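Long-range contacts in putative protein (Neisseria meningitidis, PDB 2O3G), which is of unknown function but supplies the C-terminal transporter-associated domain of a CBS-domain membrane protein that may bind flavin adenine dinucleotide: residues S18-G23 with I83-I88; L25-L30 with A43-V48; P32-P37 with H69-E74; Q57-V62 with V76-Q81. One frame throughout, in Å; residues are numbered along the deposited sequence.

Contact 1 (S18-G23 with I83-I88); sequences SLTVEG and IERVKI
Arg85 and Thr20 meet on one face of the antiparallel sheet, at its edge strand 20-22, where the arginine reaches along the neighbouring strand for the threonine hydroxyl. From CB, which lies 4.0 Å from Val21 O, the Arg85 chain leaves with CG beside its own backbone N and then bends at chi2 and chi3. CD comes within 4.0 Å of Thr20 OG1, and the guanidinium lays one face over the backbone at Val21 C and Glu22 N. At the tip, NH2 donates to Thr20 OG1 at 2.9 Å with an N-H...O angle of 139°. The hydroxyl sits in the guanidinium plane, at its edge, and also takes part in a weak hydrogen bond with Glu17 O. The two side chains cross at about a right angle. Further along the same face, the CB of Lys87 packs on Thr20 CG2 (3.9 Å), and its NZ makes a weak bond to Ser18 OG. The opposite face is apolar: Val21 CG2 lies 4.0 Å from Ile88 CD1 and also faces Val86, with Val48 of helix 48-56 beyond. Ile88 N donates to Leu19 O at 3.0 Å, and Val21 pairs with Val86 as a hydrogen-bonded pair. Strand 20-22 is thus an edge strand of the antiparallel sheet, laid against strand 82-90, whose Glu84 and Arg85 form a classic beta bulge opposite Glu77.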
loop_
_atom_site.group_PDB
_atom_site.type_symbol
_atom_site.label_atom_id
_atom_site.label_comp_id
_atom_site.label_asym_id
_atom_site.label_seq_id
_atom_site.Cartn_x
_atom_site.Cartn_y
_atom_site.Cartn_z
ATOM N N SER A 18 0.709 -5.597 15.068
ATOM C CA SER A 18 -0.644 -5.709 14.361
ATOM C C SER A 18 -0.951 -5.177 12.881
ATOM O O SER A 18 -1.342 -3.976 12.687
ATOM C CB SER A 18 -1.769 -5.203 15.335
ATOM O OG SER A 18 -1.755 -3.790 15.543
ATOM N N LEU A 19 -0.855 -6.093 11.888
ATOM C CA LEU A 19 -1.352 -5.877 10.485
ATOM C C LEU A 19 -0.581 -4.887 9.631
ATOM O O LEU A 19 -1.089 -3.777 9.266
ATOM C CB LEU A 19 -2.758 -5.384 10.512
ATOM C CG LEU A 19 -3.709 -6.462 10.886
ATOM C CD1 LEU A 19 -4.870 -5.565 11.309
ATOM C CD2 LEU A 19 -3.961 -7.385 9.700
ATOM N N THR A 20 0.651 -5.247 9.323
ATOM C CA THR A 20 1.477 -4.296 8.639
ATOM C C THR A 20 2.343 -5.062 7.678
ATOM O O THR A 20 2.726 -6.206 7.916
ATOM C CB THR A 20 2.361 -3.478 9.623
ATOM O OG1 THR A 20 3.100 -4.399 10.396
ATOM C CG2 THR A 20 1.552 -2.566 10.537
ATOM N N VAL A 21 2.643 -4.419 6.576
ATOM C CA VAL A 21 3.467 -5.067 5.573
ATOM C C VAL A 21 4.501 -4.069 5.217
ATOM O O VAL A 21 4.369 -2.810 5.457
ATOM C CB VAL A 21 2.703 -5.408 4.278
ATOM C CG1 VAL A 21 1.779 -6.541 4.507
ATOM C CG2 VAL A 21 1.986 -4.224 3.806
ATOM N N GLU A 22 5.547 -4.647 4.650
ATOM C CA GLU A 22 6.506 -3.827 3.949
ATOM C C GLU A 22 6.030 -3.211 2.641
ATOM O O GLU A 22 5.427 -3.873 1.762
ATOM C CB GLU A 22 7.779 -4.576 3.738
ATOM C CG GLU A 22 7.594 -5.923 3.113
ATOM C CD GLU A 22 8.996 -6.546 2.803
ATOM O OE1 GLU A 22 9.137 -7.308 1.747
ATOM O OE2 GLU A 22 9.930 -6.214 3.632
ATOM N N GLY A 23 6.303 -1.918 2.568
ATOM C CA GLY A 23 6.246 -1.131 1.348
ATOM C C GLY A 23 6.503 -1.838 0.023
ATOM O O GLY A 23 5.979 -1.424 -1.003
ATOM N N ILE A 83 9.345 3.622 1.554
ATOM C CA ILE A 83 8.232 3.318 2.446
ATOM C C ILE A 83 8.560 1.970 2.984
ATOM O O ILE A 83 8.551 0.963 2.286
ATOM C CB ILE A 83 6.929 3.243 1.688
ATOM C CG1 ILE A 83 6.534 4.617 1.170
ATOM C CG2 ILE A 83 5.833 2.889 2.588
ATOM C CD1 ILE A 83 5.683 4.534 -0.102
ATOM N N GLU A 84 8.871 1.939 4.266
ATOM C CA GLU A 84 9.371 0.719 4.857
ATOM C C GLU A 84 8.239 -0.243 5.317
ATOM O O GLU A 84 8.280 -1.480 5.024
ATOM C CB GLU A 84 10.359 1.100 5.998
ATOM C CG GLU A 84 11.116 -0.104 6.638
ATOM C CD GLU A 84 12.325 -0.528 5.815
ATOM O OE1 GLU A 84 13.420 -0.831 6.408
ATOM O OE2 GLU A 84 12.190 -0.524 4.564
ATOM N N ARG A 85 7.258 0.334 6.048
ATOM C CA ARG A 85 6.108 -0.413 6.654
ATOM C C ARG A 85 4.815 0.286 6.420
ATOM O O ARG A 85 4.693 1.532 6.664
ATOM C CB ARG A 85 6.209 -0.494 8.188
ATOM C CG ARG A 85 7.149 -1.467 8.661
ATOM C CD ARG A 85 6.521 -2.606 9.377
ATOM N NE ARG A 85 7.281 -3.742 8.882
ATOM C CZ ARG A 85 6.857 -4.994 8.857
ATOM N NH1 ARG A 85 7.663 -5.919 8.345
ATOM N NH2 ARG A 85 5.659 -5.322 9.346
ATOM N N VAL A 86 3.835 -0.514 6.011
ATOM C CA VAL A 86 2.496 0.045 5.934
ATOM C C VAL A 86 1.478 -0.751 6.753
ATOM O O VAL A 86 1.600 -1.995 6.939
ATOM C CB VAL A 86 2.095 0.439 4.461
ATOM C CG1 VAL A 86 3.036 -0.150 3.498
ATOM C CG2 VAL A 86 0.684 0.027 4.128
ATOM N N LYS A 87 0.547 -0.010 7.332
ATOM C CA LYS A 87 -0.514 -0.584 8.201
ATOM C C LYS A 87 -1.813 -0.677 7.386
ATOM O O LYS A 87 -2.321 0.351 6.912
ATOM C CB LYS A 87 -0.769 0.334 9.434
ATOM C CG LYS A 87 -1.725 -0.271 10.534
ATOM C CD LYS A 87 -2.295 0.697 11.612
ATOM C CE LYS A 87 -2.709 -0.120 12.911
ATOM N NZ LYS A 87 -1.944 -1.510 13.224
ATOM N N ILE A 88 -2.311 -1.904 7.198
ATOM C CA ILE A 88 -3.569 -2.109 6.513
ATOM C C ILE A 88 -4.733 -2.141 7.526
ATOM O O ILE A 88 -4.782 -3.073 8.442
ATOM C CB ILE A 88 -3.690 -3.468 5.887
ATOM C CG1 ILE A 88 -2.459 -4.034 5.174
ATOM C CG2 ILE A 88 -4.686 -3.336 4.899
ATOM C CD1 ILE A 88 -1.933 -3.276 4.034
#

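Contact 2 (L25-L30 with A43-V48); sequences LEYVEL and ADFHTV
Leu25 meets Val48 through both backbone and side chain. Its carbonyl O, whose placement is less certain, accepts from Val48 N, and its CB packs on Val48 CG2 at 3.6 Å. Glu26 follows at the N-cap position of helix 27-30, with its backbone bridged to Thr47 (CA atoms 4.1 Å apart) and its CB against His46 O. Tyr27 N then donates to that same His46 O at 2.8 Å. A water molecule bonded to His46 O accepts from Val28 N at 3.1 Å, so two amides at the start of the helix reach one carbonyl, one directly and one through water. With CG set anti to the backbone N (chi1 -168°), the Tyr27 ring is placed for Phe45 to aim an edge at its face. The ring planes stand at 61° and the centroids are 5.6 Å apart, an offset edge-to-face pair. The phenol OH is hydrogen-bonded to Pro37 O. One turn on, Leu30 CD1 packs 4.0 Å from Val48 CG2, the two side chains nearly perpendicular. Thr47 is itself an N-cap, its OG1 bonded to Gly50 N, and the arrangement is a single backbone bridge that ties together the N-terminal ends of two helices, 27-30 and 48-56.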
loop_
_atom_site.group_PDB
_atom_site.type_symbol
_atom_site.label_atom_id
_atom_site.label_comp_id
_atom_site.label_asym_id
_atom_site.label_seq_id
_atom_site.Cartn_x
_atom_site.Cartn_y
_atom_site.Cartn_z
ATOM N N LEU A 25 6.163 -5.063 -0.492
ATOM C CA LEU A 25 5.409 -6.299 -0.809
ATOM C C LEU A 25 4.793 -6.051 -2.203
ATOM O O LEU A 25 4.358 -4.901 -2.566
ATOM C CB LEU A 25 4.280 -6.473 0.189
ATOM C CG LEU A 25 4.074 -7.901 0.619
ATOM C CD1 LEU A 25 2.600 -8.035 0.750
ATOM C CD2 LEU A 25 4.696 -9.063 -0.185
ATOM N N GLU A 26 4.794 -7.109 -2.972
ATOM C CA GLU A 26 4.187 -7.088 -4.296
ATOM C C GLU A 26 2.687 -7.263 -4.197
ATOM O O GLU A 26 2.201 -8.240 -3.627
ATOM C CB GLU A 26 4.779 -8.234 -5.146
ATOM C CG GLU A 26 6.214 -7.891 -5.574
ATOM C CD GLU A 26 6.906 -8.916 -6.407
ATOM O OE1 GLU A 26 6.503 -10.100 -6.452
ATOM O OE2 GLU A 26 7.928 -8.531 -7.038
ATOM N N TYR A 27 1.987 -6.318 -4.780
ATOM C CA TYR A 27 0.562 -6.438 -4.995
ATOM C C TYR A 27 0.139 -7.794 -5.398
ATOM O O TYR A 27 -0.844 -8.330 -4.891
ATOM C CB TYR A 27 0.101 -5.517 -6.032
ATOM C CG TYR A 27 -1.383 -5.400 -6.073
ATOM C CD1 TYR A 27 -2.026 -4.382 -5.425
ATOM C CD2 TYR A 27 -2.123 -6.279 -6.787
ATOM C CE1 TYR A 27 -3.408 -4.255 -5.443
ATOM C CE2 TYR A 27 -3.517 -6.170 -6.854
ATOM C CZ TYR A 27 -4.143 -5.139 -6.164
ATOM O OH TYR A 27 -5.515 -5.026 -6.245
ATOM N N VAL A 28 0.946 -8.425 -6.196
ATOM C CA VAL A 28 0.573 -9.725 -6.671
ATOM C C VAL A 28 0.615 -10.706 -5.562
ATOM O O VAL A 28 0.069 -11.791 -5.637
ATOM C CB VAL A 28 1.496 -10.050 -7.866
ATOM C CG1 VAL A 28 1.845 -11.522 -7.979
ATOM C CG2 VAL A 28 0.770 -9.597 -9.077
ATOM N N GLU A 29 1.326 -10.356 -4.510
ATOM C CA GLU A 29 1.503 -11.298 -3.395
ATOM C C GLU A 29 0.477 -11.044 -2.254
ATOM O O GLU A 29 -0.100 -11.982 -1.762
ATOM C CB GLU A 29 2.951 -11.251 -2.898
ATOM C CG GLU A 29 3.987 -12.161 -3.749
ATOM C CD GLU A 29 3.690 -13.710 -3.786
ATOM O OE1 GLU A 29 3.271 -14.269 -2.716
ATOM O OE2 GLU A 29 3.884 -14.365 -4.890
ATOM N N LEU A 30 0.287 -9.778 -1.871
ATOM C CA LEU A 30 -0.720 -9.320 -0.945
ATOM C C LEU A 30 -2.148 -9.620 -1.446
ATOM O O LEU A 30 -2.930 -10.254 -0.737
ATOM C CB LEU A 30 -0.621 -7.820 -0.835
ATOM C CG LEU A 30 -0.960 -7.163 0.509
ATOM C CD1 LEU A 30 -1.670 -5.886 0.259
ATOM C CD2 LEU A 30 -1.736 -8.113 1.479
ATOM N N ALA A 43 -0.760 -1.772 -15.626
ATOM C CA ALA A 43 -0.456 -1.667 -14.182
ATOM C C ALA A 43 0.279 -0.409 -13.736
ATOM O O ALA A 43 1.444 -0.218 -14.081
ATOM C CB ALA A 43 0.394 -2.909 -13.812
ATOM N N ASP A 44 -0.308 0.448 -12.940
ATOM C CA ASP A 44 0.570 1.501 -12.425
ATOM C C ASP A 44 1.473 1.322 -11.187
ATOM O O ASP A 44 2.082 2.328 -10.752
ATOM C CB ASP A 44 -0.252 2.678 -12.126
ATOM C CG ASP A 44 -0.975 3.122 -13.302
ATOM O OD1 ASP A 44 -0.238 3.480 -14.266
ATOM O OD2 ASP A 44 -2.238 3.085 -13.257
ATOM N N PHE A 45 1.547 0.127 -10.589
ATOM C CA PHE A 45 2.363 -0.068 -9.400
ATOM C C PHE A 45 2.594 -1.548 -9.214
ATOM O O PHE A 45 1.937 -2.323 -9.827
ATOM C CB PHE A 45 1.756 0.623 -8.167
ATOM C CG PHE A 45 0.306 0.217 -7.843
ATOM C CD1 PHE A 45 0.028 -1.024 -7.230
ATOM C CD2 PHE A 45 -0.758 1.079 -8.140
ATOM C CE1 PHE A 45 -1.250 -1.402 -6.941
ATOM C CE2 PHE A 45 -2.052 0.690 -7.857
ATOM C CZ PHE A 45 -2.309 -0.578 -7.266
ATOM N N HIS A 46 3.568 -1.982 -8.456
ATOM C CA HIS A 46 3.635 -3.420 -8.304
ATOM C C HIS A 46 3.653 -3.809 -6.872
ATOM O O HIS A 46 3.707 -5.010 -6.582
ATOM C CB HIS A 46 4.865 -4.001 -8.973
ATOM C CG HIS A 46 4.948 -3.637 -10.404
ATOM N ND1 HIS A 46 5.370 -2.388 -10.824
ATOM C CD2 HIS A 46 4.572 -4.314 -11.516
ATOM C CE1 HIS A 46 5.284 -2.329 -12.139
ATOM N NE2 HIS A 46 4.797 -3.480 -12.583
ATOM N N THR A 47 3.635 -2.793 -5.999
ATOM C CA THR A 47 3.878 -2.971 -4.568
ATOM C C THR A 47 2.959 -2.110 -3.703
ATOM O O THR A 47 2.391 -1.020 -4.177
ATOM C CB THR A 47 5.376 -2.570 -4.172
ATOM O OG1 THR A 47 5.571 -1.136 -4.309
ATOM C CG2 THR A 47 6.372 -3.345 -4.997
ATOM N N VAL A 48 2.860 -2.542 -2.427
ATOM C CA VAL A 48 2.052 -1.794 -1.469
ATOM C C VAL A 48 2.491 -0.355 -1.492
ATOM O O VAL A 48 1.689 0.594 -1.643
ATOM C CB VAL A 48 2.112 -2.437 -0.067
ATOM C CG1 VAL A 48 1.195 -1.730 0.887
ATOM C CG2 VAL A 48 1.792 -3.894 -0.180
HETATM O O HOH W 1 2.933 -7.019 -8.109
#

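Contact 3 (P32-P37 with H69-E74); sequences PQLNLP and HGWRFE. With EDO (1,2-ethanediol), chain C.
With CG anti to its carbonyl carbon (chi1 -56°) and the indole turned by a chi2 of 81°, Trp71 offers a ring face to Leu34. Leu34 CD2 lies 4.0 Å from the centroid of the six-membered ring and only 10° off its normal, a CH-pi contact, while Leu34 CG touches CH2 at 3.7 Å. Toward the pyrrole end, Leu36 CD2 comes 3.7 Å from Trp71 CD1, and its sister methyl CD1 looks at the edge of the Phe73 ring. A water in the indole plane accepts from Trp71 NE1 (2.9 Å) and donates to Leu34 O, so the indole N-H is satisfied through the solvent and the 32-37 loop is tied to it. His69 and Gly70 both have positive phi, as in a type I' turn, and form the tight two-residue connection of the beta hairpin between strands 65-68 and 71-79. The loop before helix 48-56 thus leans on the turn end of this hairpin. Pro37 CG sits over one face of the His69 imidazole, 3.3 Å from the ring centroid, a second CH-pi contact. His69 N donates to O1 of an ethanediol molecule, probably from the crystallisation liquor, which is also bonded to Glu55. Phe73 continues inward to Val48, Leu51 and Ile52 of helix 48-56.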
loop_
_atom_site.group_PDB
_atom_site.type_symbol
_atom_site.label_atom_id
_atom_site.label_comp_id
_atom_site.label_asym_id
_atom_site.label_seq_id
_atom_site.Cartn_x
_atom_site.Cartn_y
_atom_site.Cartn_z
ATOM N N PRO A 32 -4.000 -11.526 -3.555
ATOM C CA PRO A 32 -4.744 -12.758 -3.450
ATOM C C PRO A 32 -5.006 -13.078 -2.033
ATOM O O PRO A 32 -5.811 -13.876 -1.708
ATOM C CB PRO A 32 -3.764 -13.793 -3.899
ATOM C CG PRO A 32 -2.663 -13.084 -4.545
ATOM C CD PRO A 32 -2.655 -11.690 -4.121
ATOM N N GLN A 33 -4.285 -12.516 -1.122
ATOM C CA GLN A 33 -4.591 -12.869 0.245
ATOM C C GLN A 33 -5.689 -11.943 0.793
ATOM O O GLN A 33 -6.374 -12.335 1.678
ATOM C CB GLN A 33 -3.338 -12.667 1.122
ATOM C CG GLN A 33 -2.251 -13.779 1.192
ATOM C CD GLN A 33 -1.020 -13.252 2.031
ATOM O OE1 GLN A 33 -0.904 -13.505 3.260
ATOM N NE2 GLN A 33 -0.165 -12.447 1.383
ATOM N N LEU A 34 -5.763 -10.681 0.425
ATOM C CA LEU A 34 -6.850 -9.901 0.941
ATOM C C LEU A 34 -8.074 -9.889 -0.048
ATOM O O LEU A 34 -8.885 -8.950 -0.084
ATOM C CB LEU A 34 -6.321 -8.514 1.161
ATOM C CG LEU A 34 -5.763 -8.293 2.559
ATOM C CD1 LEU A 34 -5.067 -9.588 3.048
ATOM C CD2 LEU A 34 -4.959 -6.982 2.663
ATOM N N ASN A 35 -8.186 -10.874 -0.922
ATOM C CA ASN A 35 -8.992 -10.671 -2.143
ATOM C C ASN A 35 -9.017 -9.314 -2.732
ATOM O O ASN A 35 -10.091 -8.846 -3.067
ATOM C CB ASN A 35 -10.419 -11.097 -1.882
ATOM C CG ASN A 35 -10.470 -12.563 -1.704
ATOM O OD1 ASN A 35 -9.545 -13.236 -2.175
ATOM N ND2 ASN A 35 -11.466 -13.097 -0.984
ATOM N N LEU A 36 -7.900 -8.632 -2.832
ATOM C CA LEU A 36 -7.938 -7.353 -3.565
ATOM C C LEU A 36 -8.214 -7.556 -5.035
ATOM O O LEU A 36 -7.945 -8.605 -5.606
ATOM C CB LEU A 36 -6.635 -6.609 -3.458
ATOM C CG LEU A 36 -6.387 -6.197 -2.037
ATOM C CD1 LEU A 36 -4.979 -5.696 -1.815
ATOM C CD2 LEU A 36 -7.381 -5.126 -1.816
ATOM N N PRO A 37 -8.711 -6.524 -5.695
ATOM C CA PRO A 37 -9.083 -6.877 -7.026
ATOM C C PRO A 37 -7.827 -6.990 -8.056
ATOM O O PRO A 37 -6.852 -6.256 -7.995
ATOM C CB PRO A 37 -9.997 -5.726 -7.378
ATOM C CG PRO A 37 -9.334 -4.571 -6.827
ATOM C CD PRO A 37 -8.860 -5.086 -5.458
ATOM N N HIS A 69 -10.176 0.235 -2.740
ATOM C CA HIS A 69 -11.046 -0.900 -2.719
ATOM C C HIS A 69 -11.409 -1.424 -1.348
ATOM O O HIS A 69 -11.378 -2.648 -1.127
ATOM C CB HIS A 69 -10.498 -2.060 -3.514
ATOM C CG HIS A 69 -10.714 -1.917 -4.979
ATOM N ND1 HIS A 69 -9.998 -1.002 -5.752
ATOM C CD2 HIS A 69 -11.594 -2.518 -5.811
ATOM C CE1 HIS A 69 -10.395 -1.070 -7.006
ATOM N NE2 HIS A 69 -11.347 -1.996 -7.073
ATOM N N GLY A 70 -11.806 -0.520 -0.445
ATOM C CA GLY A 70 -12.326 -0.952 0.835
ATOM C C GLY A 70 -11.274 -1.106 1.933
ATOM O O GLY A 70 -11.599 -1.577 3.002
ATOM N N TRP A 71 -10.020 -0.775 1.645
ATOM C CA TRP A 71 -8.970 -0.852 2.622
ATOM C C TRP A 71 -8.207 0.472 2.665
ATOM O O TRP A 71 -8.300 1.273 1.729
ATOM C CB TRP A 71 -8.025 -1.917 2.253
ATOM C CG TRP A 71 -8.587 -3.226 2.078
ATOM C CD1 TRP A 71 -9.202 -3.677 1.012
ATOM C CD2 TRP A 71 -8.465 -4.343 2.979
ATOM N NE1 TRP A 71 -9.549 -5.030 1.172
ATOM C CE2 TRP A 71 -9.110 -5.438 2.384
ATOM C CE3 TRP A 71 -7.968 -4.485 4.274
ATOM C CZ2 TRP A 71 -9.216 -6.665 2.990
ATOM C CZ3 TRP A 71 -8.046 -5.741 4.884
ATOM C CH2 TRP A 71 -8.670 -6.813 4.243
ATOM N N ARG A 72 -7.488 0.701 3.764
ATOM C CA ARG A 72 -6.638 1.887 4.000
ATOM C C ARG A 72 -5.194 1.448 4.133
ATOM O O ARG A 72 -4.885 0.384 4.692
ATOM C CB ARG A 72 -7.036 2.498 5.294
ATOM C CG ARG A 72 -6.277 3.690 5.638
ATOM C CD ARG A 72 -7.101 4.520 6.568
ATOM N NE ARG A 72 -7.900 5.432 5.790
ATOM C CZ ARG A 72 -8.725 6.362 6.276
ATOM N NH1 ARG A 72 -8.859 6.564 7.582
ATOM N NH2 ARG A 72 -9.411 7.105 5.425
ATOM N N PHE A 73 -4.292 2.232 3.578
ATOM C CA PHE A 73 -2.889 1.826 3.568
ATOM C C PHE A 73 -2.161 2.965 4.114
ATOM O O PHE A 73 -2.332 4.073 3.626
ATOM C CB PHE A 73 -2.480 1.585 2.164
ATOM C CG PHE A 73 -3.070 0.333 1.602
ATOM C CD1 PHE A 73 -2.404 -0.838 1.694
ATOM C CD2 PHE A 73 -4.315 0.349 0.995
ATOM C CE1 PHE A 73 -2.956 -2.001 1.119
ATOM C CE2 PHE A 73 -4.824 -0.799 0.431
ATOM C CZ PHE A 73 -4.143 -1.976 0.508
ATOM N N GLU A 74 -1.424 2.747 5.192
ATOM C CA GLU A 74 -0.872 3.912 5.896
ATOM C C GLU A 74 0.580 3.741 6.143
ATOM O O GLU A 74 1.029 2.690 6.597
ATOM C CB GLU A 74 -1.563 4.107 7.228
ATOM C CG GLU A 74 -1.103 5.356 7.988
ATOM C CD GLU A 74 -1.721 5.475 9.384
ATOM O OE1 GLU A 74 -2.411 4.520 9.854
ATOM O OE2 GLU A 74 -1.529 6.534 10.017
HETATM C C1 EDO C . -11.258 3.337 -5.084
HETATM O O1 EDO C . -10.963 2.387 -4.047
HETATM C C2 EDO C . -10.452 2.894 -6.306
HETATM O O2 EDO C . -9.336 3.775 -6.380
HETATM O O HOH W 2 -10.719 -7.286 -0.173
#

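Contact 4 (Q57-V62 with V76-Q81). With EDO (1,2-ethanediol), chain B.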
loop_
_atom_site.group_PDB
_atom_site.type_symbol
_atom_site.label_atom_id
_atom_site.label_comp_id
_atom_site.label_asym_id
_atom_site.label_seq_id
_atom_site.Cartn_x
_atom_site.Cartn_y
_atom_site.Cartn_z
ATOM N N GLN A 57 -0.352 10.418 -5.372
ATOM C CA GLN A 57 0.357 11.176 -6.383
ATOM C C GLN A 57 1.374 12.033 -5.675
ATOM O O GLN A 57 1.613 13.139 -6.085
ATOM C CB GLN A 57 -0.586 12.091 -7.191
ATOM C CG GLN A 57 -1.666 11.378 -7.987
ATOM C CD GLN A 57 -1.094 10.651 -9.190
ATOM O OE1 GLN A 57 -0.621 11.275 -10.135
ATOM N NE2 GLN A 57 -1.140 9.333 -9.164
ATOM N N THR A 58 1.965 11.568 -4.587
ATOM C CA THR A 58 3.040 12.372 -4.016
ATOM C C THR A 58 3.908 11.560 -3.075
ATOM O O THR A 58 3.602 10.393 -2.901
ATOM C CB THR A 58 2.516 13.621 -3.357
ATOM O OG1 THR A 58 3.554 14.099 -2.525
ATOM C CG2 THR A 58 1.266 13.359 -2.509
ATOM N N ILE A 59 5.001 12.097 -2.509
ATOM C CA ILE A 59 5.827 11.252 -1.641
ATOM C C ILE A 59 5.130 11.224 -0.316
ATOM O O ILE A 59 4.970 12.274 0.293
ATOM C CB ILE A 59 7.239 11.749 -1.377
ATOM C CG1 ILE A 59 7.808 12.436 -2.619
ATOM C CG2 ILE A 59 8.175 10.533 -0.985
ATOM C CD1 ILE A 59 8.066 11.490 -3.816
ATOM N N PRO A 60 4.660 10.028 0.110
ATOM C CA PRO A 60 3.916 9.978 1.333
ATOM C C PRO A 60 4.805 10.135 2.566
ATOM O O PRO A 60 5.793 9.462 2.700
ATOM C CB PRO A 60 3.285 8.592 1.264
ATOM C CG PRO A 60 4.236 7.789 0.513
ATOM C CD PRO A 60 4.733 8.704 -0.540
ATOM N N ASP A 61 4.442 11.021 3.475
ATOM C CA ASP A 61 5.064 11.015 4.795
ATOM C C ASP A 61 4.559 9.891 5.647
ATOM O O ASP A 61 3.558 9.267 5.343
ATOM C CB ASP A 61 4.673 12.275 5.531
ATOM C CG ASP A 61 5.298 13.480 4.925
ATOM O OD1 ASP A 61 6.513 13.335 4.598
ATOM O OD2 ASP A 61 4.594 14.531 4.746
ATOM N N VAL A 62 5.205 9.687 6.778
ATOM C CA VAL A 62 4.653 8.811 7.779
ATOM C C VAL A 62 3.251 9.313 8.147
ATOM O O VAL A 62 2.979 10.538 8.162
ATOM C CB VAL A 62 5.561 8.721 8.967
ATOM C CG1 VAL A 62 4.837 7.991 10.061
ATOM C CG2 VAL A 62 6.856 7.994 8.563
ATOM N N VAL A 76 3.729 3.828 7.976
ATOM C CA VAL A 76 4.012 3.944 9.375
ATOM C C VAL A 76 5.491 4.182 9.639
ATOM O O VAL A 76 5.852 5.043 10.473
ATOM C CB VAL A 76 3.439 2.779 10.279
ATOM C CG1 VAL A 76 1.957 2.860 10.289
ATOM C CG2 VAL A 76 3.964 1.411 9.891
ATOM N N GLU A 77 6.326 3.431 8.925
ATOM C CA GLU A 77 7.741 3.702 8.883
ATOM C C GLU A 77 8.276 4.008 7.439
ATOM O O GLU A 77 8.074 3.243 6.488
ATOM C CB GLU A 77 8.411 2.506 9.505
ATOM C CG GLU A 77 9.733 2.729 10.078
ATOM C CD GLU A 77 10.424 1.408 10.149
ATOM O OE1 GLU A 77 9.690 0.387 10.269
ATOM O OE2 GLU A 77 11.679 1.369 10.059
ATOM N N LYS A 78 8.936 5.159 7.297
ATOM C CA LYS A 78 9.846 5.431 6.182
ATOM C C LYS A 78 11.265 5.148 6.647
ATOM O O LYS A 78 11.696 5.656 7.713
ATOM C CB LYS A 78 9.772 6.888 5.802
ATOM C CG LYS A 78 8.420 7.345 5.420
ATOM C CD LYS A 78 8.393 7.645 3.967
ATOM C CE LYS A 78 9.321 8.783 3.674
ATOM N NZ LYS A 78 8.624 9.655 2.741
ATOM N N GLU A 79 11.979 4.322 5.877
ATOM C CA GLU A 79 13.455 4.267 5.903
ATOM C C GLU A 79 14.011 5.135 4.775
ATOM O O GLU A 79 14.115 4.716 3.604
ATOM C CB GLU A 79 13.984 2.850 5.750
ATOM C CG GLU A 79 15.511 2.803 5.769
ATOM C CD GLU A 79 16.112 2.832 7.202
ATOM O OE1 GLU A 79 17.337 2.494 7.299
ATOM O OE2 GLU A 79 15.364 3.161 8.205
ATOM N N GLY A 80 14.355 6.356 5.140
ATOM C CA GLY A 80 14.903 7.237 4.171
ATOM C C GLY A 80 13.793 7.664 3.260
ATOM O O GLY A 80 12.839 8.375 3.644
ATOM N N GLN A 81 13.899 7.278 2.015
ATOM C CA GLN A 81 12.886 7.776 1.111
ATOM C C GLN A 81 12.042 6.581 0.691
ATOM O O GLN A 81 11.147 6.734 -0.084
ATOM C CB GLN A 81 13.529 8.548 -0.049
ATOM C CG GLN A 81 12.614 9.519 -0.731
ATOM C CD GLN A 81 12.481 10.838 -0.058
ATOM O OE1 GLN A 81 11.399 11.461 -0.092
ATOM N NE2 GLN A 81 13.575 11.308 0.556
HETATM C C1 EDO B . 16.269 5.800 -1.304
HETATM O O1 EDO B . 15.766 6.673 -0.285
HETATM C C2 EDO B . 15.249 4.618 -1.384
HETATM O O2 EDO B . 15.814 3.309 -1.026
#
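Val76 presents its backbone carbonyl to Val62, both of whose methyls lie against Val76 O, CG1 being the nearer. The CB atoms of Val76 and Glu77 leave the backbone away from the 57-62 loop, and Val76 packs on Arg85 and Lys87 of the next strand. Val76 and Glu77 both face Arg85, a classic beta bulge. Lys78 and Val62 share the larger part of the contact. The CG of Lys78 leaves beside the backbone N (chi1 -58°) and lies 3.6 Å from Val62 CG2, the two side chains lying alongside and running opposite ways. Bends beyond CG carry the lysine chain along the flank of the loop, CD passing 3.4 Å from Pro60 O, to bring NZ to that carbonyl. The hydrogen bond is 2.8 Å long, and the ammonium stands 35° out of the carbonyl plane. Asp61 OD1, 4.6 Å from Lys78 NZ, is not in contact but probably adds a favourable field. Ile59 CG2 flanks the ammonium at 3.9 Å. Past the turn at Gly80, Gln81 sends OE1 to within 3.5 Å of the same Ile59 methyl. The loop leaving helix 48-56 therefore runs alongside the end of strand 71-79, roughly antiparallel to it, near the hairpin turn into strand 82-90, with Pro60 reaching Ile83 and Val75, and Val62 also resting on Val75, before the chain enters strand 65-68.

How the contacts relate
Contacts 1, 3 and 4 all draw on the antiparallel sheet. Contact 1 adds the edge strand 20-22 to strand 82-90 by backbone pairing, while contacts 3 and 4 lay loops on strand 71-79 near its two ends, about 19 Å apart between centres and on opposite sides of the chain's centre. Contact 2 joins no strand to another but bridges two helix starts, and its Val48 reaches Val21 and Val86 of contact 1 and Phe73 of contact 3 in a shared apolar core. Contacts 1 to 3 are partly buried, contact 3 relying on CH-pi and apolar packing without direct hydrogen bonds; contact 4 lies at the surface, where one lysine-to-carbonyl hydrogen bond accompanies the packing of Val62.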